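Long-range contact in Bcl-2 homolog (Gene 16?) (PDB 4MI8), which protects infected cells from apoptosis and blocks host starvation-induced autophagy by binding Beclin 1, which helps the virus establish latency and chronic infection: residues 10-22 and 34-46. Numbering follows the deposited sequence.
Sequences YWATLITAFLKTV and AVLVDVSKIITLT
Leu14 of helix 8-23 enters a hole formed by Val35, Asp38, Val39 and Ile42 of helix 33-56. From CB, CG stands anti to the backbone N (chi1 -180°), which carries both methyls across to helix 33-56, and CG lies 4.1 Å from Ile42 CD1. There the branches part: CD1 packs on Val39 CG2 (3.6 Å), both methyls lie against Asp38 CB, and CD2 meets Ile42 CD1 tip to tip and also sits over one face of the Trp11 indole, toward its rim. One turn on, Phe18 is a second knob, among Val39, Ile42, Ile43 and Thr46; its CE1 comes 3.5 Å from Ile42 CG2. These are the first two helices of the all-helical Bcl-2 fold; the axes of segments 10-22 and 34-46 cross at -65°, 9.3 Å apart at closest approach. Phe93 of helix 86-103 meets the Phe18 ring edge-to-face. In return, Val39 is a knob among Leu14, Ala17, Phe18 and Thr21, with CG1 3.7 Å from Thr21 OG1, a hydroxyl that donates to Ala17 O. At the N-terminal ends, Tyr10 OH donates to the anti lone pair of Asp38 OD2 (2.6 Å). This carboxylate oxygen lies in the ring plane at its edge, but the carboxylate itself is turned 82° from the ring.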
ATOM      1  N   TYR A  10      14.987  -1.657   6.409  1.00 48.83           N
ATOM      2  CA  TYR A  10      13.919  -2.430   7.029  1.00 45.15           C
ATOM      3  C   TYR A  10      12.614  -2.380   6.210  1.00 42.06           C
ATOM      4  O   TYR A  10      11.925  -3.408   6.022  1.00 38.48           O
ATOM      5  CB  TYR A  10      13.670  -1.965   8.453  1.00 49.69           C
ATOM      6  CG  TYR A  10      12.657  -2.837   9.095  1.00 50.80           C
ATOM      7  CD1 TYR A  10      12.921  -4.194   9.306  1.00 52.35           C
ATOM      8  CD2 TYR A  10      11.400  -2.350   9.391  1.00 48.62           C
ATOM      9  CE1 TYR A  10      11.958  -5.036   9.838  1.00 54.34           C
ATOM     10  CE2 TYR A  10      10.439  -3.172   9.943  1.00 53.12           C
ATOM     11  CZ  TYR A  10      10.714  -4.508  10.160  1.00 52.08           C
ATOM     12  OH  TYR A  10       9.751  -5.320  10.701  1.00 50.34           O
ATOM     13  N   TRP A  11      12.304  -1.199   5.691  1.00 40.19           N
ATOM     14  CA  TRP A  11      11.085  -0.984   4.990  1.00 37.71           C
ATOM     15  C   TRP A  11      11.052  -1.677   3.675  1.00 37.60           C
ATOM     16  O   TRP A  11       9.983  -2.158   3.296  1.00 34.50           O
ATOM     17  CB  TRP A  11      10.854   0.497   4.808  1.00 42.05           C
ATOM     18  CG  TRP A  11      10.046   1.092   5.942  1.00 41.43           C
ATOM     19  CD1 TRP A  11      10.514   1.846   7.013  1.00 44.47           C
ATOM     20  CD2 TRP A  11       8.585   0.954   6.158  1.00 39.52           C
ATOM     21  NE1 TRP A  11       9.467   2.192   7.864  1.00 46.11           N
ATOM     22  CE2 TRP A  11       8.279   1.708   7.392  1.00 41.82           C
ATOM     23  CE3 TRP A  11       7.524   0.347   5.440  1.00 35.31           C
ATOM     24  CZ2 TRP A  11       6.968   1.821   7.880  1.00 38.96           C
ATOM     25  CZ3 TRP A  11       6.217   0.451   5.953  1.00 35.82           C
ATOM     26  CH2 TRP A  11       5.947   1.167   7.142  1.00 35.77           C
ATOM     27  N   ALA A  12      12.204  -1.775   2.980  1.00 37.84           N
ATOM     28  CA  ALA A  12      12.308  -2.561   1.751  1.00 35.36           C
ATOM     29  C   ALA A  12      11.943  -4.011   2.025  1.00 35.23           C
ATOM     30  O   ALA A  12      11.247  -4.650   1.247  1.00 35.41           O
ATOM     31  CB  ALA A  12      13.750  -2.492   1.160  1.00 37.17           C
ATOM     32  N   THR A  13      12.460  -4.554   3.112  1.00 34.11           N
ATOM     33  CA  THR A  13      12.102  -5.918   3.539  1.00 36.01           C
ATOM     34  C   THR A  13      10.586  -6.063   3.809  1.00 31.55           C
ATOM     35  O   THR A  13       9.915  -7.031   3.369  1.00 29.84           O
ATOM     36  CB  THR A  13      12.895  -6.271   4.822  1.00 36.18           C
ATOM     37  OG1 THR A  13      14.253  -6.413   4.432  1.00 38.57           O
ATOM     38  CG2 THR A  13      12.450  -7.581   5.470  1.00 36.08           C
ATOM     39  N   LEU A  14      10.065  -5.075   4.528  1.00 31.50           N
ATOM     40  CA  LEU A  14       8.706  -5.107   5.017  1.00 29.63           C
ATOM     41  C   LEU A  14       7.754  -4.992   3.818  1.00 29.22           C
ATOM     42  O   LEU A  14       6.735  -5.719   3.725  1.00 29.60           O
ATOM     43  CB  LEU A  14       8.543  -3.891   5.957  1.00 30.21           C
ATOM     44  CG  LEU A  14       7.164  -3.786   6.554  1.00 30.79           C
ATOM     45  CD1 LEU A  14       6.684  -5.192   7.023  1.00 30.83           C
ATOM     46  CD2 LEU A  14       7.169  -2.689   7.668  1.00 31.44           C
ATOM     47  N   ILE A  15       8.089  -4.126   2.858  1.00 29.08           N
ATOM     48  CA  ILE A  15       7.234  -4.009   1.676  1.00 27.82           C
ATOM     49  C   ILE A  15       7.120  -5.310   0.860  1.00 28.48           C
ATOM     50  O   ILE A  15       6.005  -5.727   0.339  1.00 26.65           O
ATOM     51  CB  ILE A  15       7.679  -2.800   0.811  1.00 29.61           C
ATOM     52  CG1 ILE A  15       7.337  -1.466   1.538  1.00 30.21           C
ATOM     53  CG2 ILE A  15       6.917  -2.821  -0.515  1.00 28.73           C
ATOM     54  CD1 ILE A  15       8.235  -0.302   1.209  1.00 33.59           C
ATOM     55  N   THR A  16       8.282  -5.964   0.683  1.00 29.66           N
ATOM     56  CA  THR A  16       8.277  -7.193  -0.086  1.00 30.29           C
ATOM     57  C   THR A  16       7.485  -8.263   0.695  1.00 30.81           C
ATOM     58  O   THR A  16       6.728  -9.026   0.104  1.00 31.92           O
ATOM     59  CB  THR A  16       9.705  -7.714  -0.235  1.00 33.29           C
ATOM     60  OG1 THR A  16      10.535  -6.704  -0.820  1.00 32.63           O
ATOM     61  CG2 THR A  16       9.731  -9.043  -1.108  1.00 34.29           C
ATOM     62  N   ALA A  17       7.672  -8.343   2.018  1.00 30.04           N
ATOM     63  CA  ALA A  17       6.959  -9.364   2.803  1.00 29.93           C
ATOM     64  C   ALA A  17       5.470  -9.024   2.764  1.00 28.70           C
ATOM     65  O   ALA A  17       4.645  -9.935   2.635  1.00 29.62           O
ATOM     66  CB  ALA A  17       7.497  -9.386   4.200  1.00 30.09           C
ATOM     67  N   PHE A  18       5.138  -7.714   2.703  1.00 27.49           N
ATOM     68  CA  PHE A  18       3.725  -7.276   2.627  1.00 25.71           C
ATOM     69  C   PHE A  18       3.143  -7.773   1.325  1.00 26.68           C
ATOM     70  O   PHE A  18       2.089  -8.404   1.357  1.00 27.41           O
ATOM     71  CB  PHE A  18       3.569  -5.779   2.699  1.00 24.46           C
ATOM     72  CG  PHE A  18       2.163  -5.284   2.389  1.00 25.41           C
ATOM     73  CD1 PHE A  18       1.138  -5.327   3.356  1.00 24.95           C
ATOM     74  CD2 PHE A  18       1.841  -4.790   1.098  1.00 26.24           C
ATOM     75  CE1 PHE A  18      -0.144  -4.821   3.044  1.00 26.65           C
ATOM     76  CE2 PHE A  18       0.579  -4.292   0.799  1.00 25.63           C
ATOM     77  CZ  PHE A  18      -0.424  -4.309   1.764  1.00 25.24           C
ATOM     78  N   LEU A  19       3.811  -7.495   0.203  1.00 26.72           N
ATOM     79  CA  LEU A  19       3.307  -7.922  -1.135  1.00 29.59           C
ATOM     80  C   LEU A  19       3.250  -9.471  -1.296  1.00 31.78           C
ATOM     81  O   LEU A  19       2.301 -10.011  -1.908  1.00 35.34           O
ATOM     82  CB  LEU A  19       4.127  -7.316  -2.254  1.00 27.56           C
ATOM     83  CG  LEU A  19       4.136  -5.772  -2.278  1.00 28.12           C
ATOM     84  CD1 LEU A  19       5.176  -5.277  -3.313  1.00 31.15           C
ATOM     85  CD2 LEU A  19       2.784  -5.247  -2.712  1.00 27.49           C
ATOM     86  N   LYS A  20       4.245 -10.171  -0.774  1.00 31.91           N
ATOM     87  CA  LYS A  20       4.276 -11.646  -0.914  1.00 35.98           C
ATOM     88  C   LYS A  20       3.130 -12.208  -0.095  1.00 40.90           C
ATOM     89  O   LYS A  20       2.416 -13.123  -0.567  1.00 45.63           O
ATOM     90  CB  LYS A  20       5.612 -12.269  -0.468  1.00 36.04           C
ATOM     91  CG  LYS A  20       6.810 -11.843  -1.302  1.00 36.33           C
ATOM     92  CD  LYS A  20       8.120 -12.569  -0.929  1.00 37.24           C
ATOM     93  CE  LYS A  20       9.182 -12.206  -1.974  1.00 39.68           C
ATOM     94  NZ  LYS A  20      10.632 -12.649  -1.752  1.00 43.93           N
ATOM     95  N   THR A  21       2.914 -11.638   1.104  1.00 38.74           N
ATOM     96  CA  THR A  21       1.819 -12.107   1.979  1.00 39.47           C
ATOM     97  C   THR A  21       0.477 -11.910   1.308  1.00 40.37           C
ATOM     98  O   THR A  21      -0.295 -12.834   1.297  1.00 44.19           O
ATOM     99  CB  THR A  21       1.807 -11.452   3.396  1.00 40.51           C
ATOM    100  OG1 THR A  21       3.003 -11.754   4.135  1.00 37.14           O
ATOM    101  CG2 THR A  21       0.657 -11.958   4.216  1.00 41.74           C
ATOM    102  N   VAL A  22       0.171 -10.723   0.769  1.00 38.48           N
ATOM    103  CA  VAL A  22      -1.145 -10.482   0.193  1.00 33.98           C
ATOM    104  C   VAL A  22      -1.267 -11.199  -1.153  1.00 41.63           C
ATOM    105  O   VAL A  22      -2.384 -11.497  -1.630  1.00 41.55           O
ATOM    106  CB  VAL A  22      -1.518  -8.973   0.044  1.00 33.61           C
ATOM    107  CG1 VAL A  22      -1.424  -8.229   1.386  1.00 29.03           C
ATOM    108  CG2 VAL A  22      -0.681  -8.278  -1.032  1.00 30.19           C
ATOM    109  N   ALA A  34       8.746 -10.819  13.753  1.00 49.12           N
ATOM    110  CA  ALA A  34       8.614  -9.355  13.893  1.00 50.09           C
ATOM    111  C   ALA A  34       8.185  -8.728  12.587  1.00 47.53           C
ATOM    112  O   ALA A  34       7.434  -7.757  12.580  1.00 46.88           O
ATOM    113  CB  ALA A  34       9.949  -8.770  14.288  1.00 52.22           C
ATOM    114  N   VAL A  35       8.692  -9.271  11.480  1.00 44.08           N
ATOM    115  CA  VAL A  35       8.270  -8.787  10.199  1.00 39.92           C
ATOM    116  C   VAL A  35       6.798  -9.217  10.006  1.00 38.72           C
ATOM    117  O   VAL A  35       5.991  -8.470   9.477  1.00 34.11           O
ATOM    118  CB  VAL A  35       9.132  -9.381   9.080  1.00 39.88           C
ATOM    119  CG1 VAL A  35       8.427  -9.222   7.737  1.00 35.22           C
ATOM    120  CG2 VAL A  35      10.548  -8.749   9.081  1.00 40.14           C
ATOM    121  N   LEU A  36       6.462 -10.444  10.393  1.00 37.51           N
ATOM    122  CA  LEU A  36       5.089 -10.876  10.209  1.00 37.47           C
ATOM    123  C   LEU A  36       4.114  -9.964  11.041  1.00 35.39           C
ATOM    124  O   LEU A  36       2.956  -9.702  10.668  1.00 32.60           O
ATOM    125  CB  LEU A  36       4.970 -12.323  10.666  1.00 40.38           C
ATOM    126  CG  LEU A  36       3.573 -12.902  10.504  1.00 44.23           C
ATOM    127  CD1 LEU A  36       3.167 -12.737   9.027  1.00 44.40           C
ATOM    128  CD2 LEU A  36       3.508 -14.360  10.974  1.00 46.92           C
ATOM    129  N   VAL A  37       4.608  -9.464  12.160  1.00 35.03           N
ATOM    130  CA  VAL A  37       3.805  -8.527  12.964  1.00 34.63           C
ATOM    131  C   VAL A  37       3.479  -7.240  12.159  1.00 32.04           C
ATOM    132  O   VAL A  37       2.312  -6.809  12.123  1.00 29.99           O
ATOM    133  CB  VAL A  37       4.406  -8.283  14.372  1.00 34.40           C
ATOM    134  CG1 VAL A  37       3.692  -7.118  15.092  1.00 35.16           C
ATOM    135  CG2 VAL A  37       4.204  -9.538  15.175  1.00 37.09           C
ATOM    136  N   ASP A  38       4.496  -6.668  11.546  1.00 31.74           N
ATOM    137  CA  ASP A  38       4.385  -5.382  10.860  1.00 31.89           C
ATOM    138  C   ASP A  38       3.576  -5.549   9.622  1.00 27.44           C
ATOM    139  O   ASP A  38       2.755  -4.696   9.297  1.00 27.71           O
ATOM    140  CB  ASP A  38       5.772  -4.833  10.561  1.00 34.98           C
ATOM    141  CG  ASP A  38       6.450  -4.315  11.822  1.00 43.13           C
ATOM    142  OD1 ASP A  38       5.760  -3.952  12.814  1.00 52.43           O
ATOM    143  OD2 ASP A  38       7.676  -4.269  11.867  1.00 49.29           O
ATOM    144  N   VAL A  39       3.785  -6.679   8.944  1.00 28.07           N
ATOM    145  CA  VAL A  39       2.992  -7.018   7.771  1.00 25.97           C
ATOM    146  C   VAL A  39       1.513  -7.020   8.129  1.00 25.60           C
ATOM    147  O   VAL A  39       0.732  -6.333   7.478  1.00 25.22           O
ATOM    148  CB  VAL A  39       3.425  -8.333   7.152  1.00 27.76           C
ATOM    149  CG1 VAL A  39       2.314  -8.822   6.233  1.00 28.41           C
ATOM    150  CG2 VAL A  39       4.739  -8.156   6.364  1.00 26.58           C
ATOM    151  N   SER A  40       1.127  -7.737   9.195  1.00 27.10           N
ATOM    152  CA  SER A  40      -0.257  -7.865   9.603  1.00 27.30           C
ATOM    153  C   SER A  40      -0.800  -6.495  10.012  1.00 26.22           C
ATOM    154  O   SER A  40      -1.995  -6.138   9.779  1.00 25.81           O
ATOM    155  CB  SER A  40      -0.332  -8.888  10.767  1.00 32.30           C
ATOM    156  OG  SER A  40      -1.713  -8.873  11.260  1.00 35.34           O
ATOM    157  N   LYS A  41       0.069  -5.682  10.611  1.00 25.28           N
ATOM    158  CA  LYS A  41      -0.388  -4.396  11.003  1.00 26.42           C
ATOM    159  C   LYS A  41      -0.798  -3.575   9.731  1.00 24.36           C
ATOM    160  O   LYS A  41      -1.865  -2.951   9.673  1.00 24.77           O
ATOM    161  CB  LYS A  41       0.688  -3.675  11.740  1.00 27.96           C
ATOM    162  CG  LYS A  41       0.477  -2.177  11.698  1.00 31.58           C
ATOM    163  CD  LYS A  41       1.565  -1.576  12.569  1.00 39.85           C
ATOM    164  CE  LYS A  41       1.314  -0.079  12.677  1.00 45.27           C
ATOM    165  NZ  LYS A  41       1.943   0.525  13.872  1.00 48.85           N
ATOM    166  N   ILE A  42       0.023  -3.632   8.690  1.00 23.71           N
ATOM    167  CA  ILE A  42      -0.268  -2.863   7.494  1.00 21.55           C
ATOM    168  C   ILE A  42      -1.457  -3.469   6.763  1.00 21.40           C
ATOM    169  O   ILE A  42      -2.303  -2.729   6.311  1.00 21.48           O
ATOM    170  CB  ILE A  42       0.950  -2.810   6.597  1.00 22.27           C
ATOM    171  CG1 ILE A  42       2.025  -1.970   7.325  1.00 22.81           C
ATOM    172  CG2 ILE A  42       0.596  -2.133   5.216  1.00 22.35           C
ATOM    173  CD1 ILE A  42       3.356  -2.268   6.647  1.00 24.50           C
ATOM    174  N   ILE A  43      -1.581  -4.798   6.681  1.00 21.35           N
ATOM    175  CA  ILE A  43      -2.747  -5.340   5.985  1.00 22.23           C
ATOM    176  C   ILE A  43      -4.008  -4.910   6.749  1.00 22.44           C
ATOM    177  O   ILE A  43      -4.975  -4.467   6.123  1.00 24.25           O
ATOM    178  CB  ILE A  43      -2.764  -6.865   5.942  1.00 23.96           C
ATOM    179  CG1 ILE A  43      -1.624  -7.391   5.089  1.00 23.75           C
ATOM    180  CG2 ILE A  43      -4.156  -7.341   5.472  1.00 24.98           C
ATOM    181  CD1 ILE A  43      -1.387  -8.896   5.166  1.00 26.49           C
ATOM    182  N   THR A  44      -3.993  -4.974   8.080  1.00 23.10           N
ATOM    183  CA  THR A  44      -5.192  -4.555   8.900  1.00 23.61           C
ATOM    184  C   THR A  44      -5.530  -3.053   8.642  1.00 23.28           C
ATOM    185  O   THR A  44      -6.674  -2.710   8.434  1.00 24.37           O
ATOM    186  CB  THR A  44      -4.898  -4.738  10.370  1.00 23.45           C
ATOM    187  OG1 THR A  44      -4.611  -6.093  10.589  1.00 25.37           O
ATOM    188  CG2 THR A  44      -5.975  -4.317  11.187  1.00 24.31           C
ATOM    189  N   LEU A  45      -4.539  -2.148   8.623  1.00 23.33           N
ATOM    190  CA  LEU A  45      -4.841  -0.730   8.318  1.00 21.44           C
ATOM    191  C   LEU A  45      -5.475  -0.647   6.922  1.00 22.21           C
ATOM    192  O   LEU A  45      -6.488   0.034   6.708  1.00 22.52           O
ATOM    193  CB  LEU A  45      -3.585   0.164   8.424  1.00 22.29           C
ATOM    194  CG  LEU A  45      -3.013   0.131   9.869  1.00 24.82           C
ATOM    195  CD1 LEU A  45      -1.623   0.758  10.022  1.00 25.50           C
ATOM    196  CD2 LEU A  45      -4.021   0.737  10.807  1.00 26.26           C
ATOM    197  N   THR A  46      -4.904  -1.367   5.939  1.00 23.07           N
ATOM    198  CA  THR A  46      -5.492  -1.297   4.584  1.00 21.19           C
ATOM    199  C   THR A  46      -6.913  -1.794   4.550  1.00 21.63           C
ATOM    200  O   THR A  46      -7.736  -1.259   3.821  1.00 23.50           O
ATOM    201  CB  THR A  46      -4.641  -1.968   3.453  1.00 21.33           C
ATOM    202  OG1 THR A  46      -4.560  -3.388   3.631  1.00 20.84           O
ATOM    203  CG2 THR A  46      -3.177  -1.389   3.335  1.00 20.67           C
TER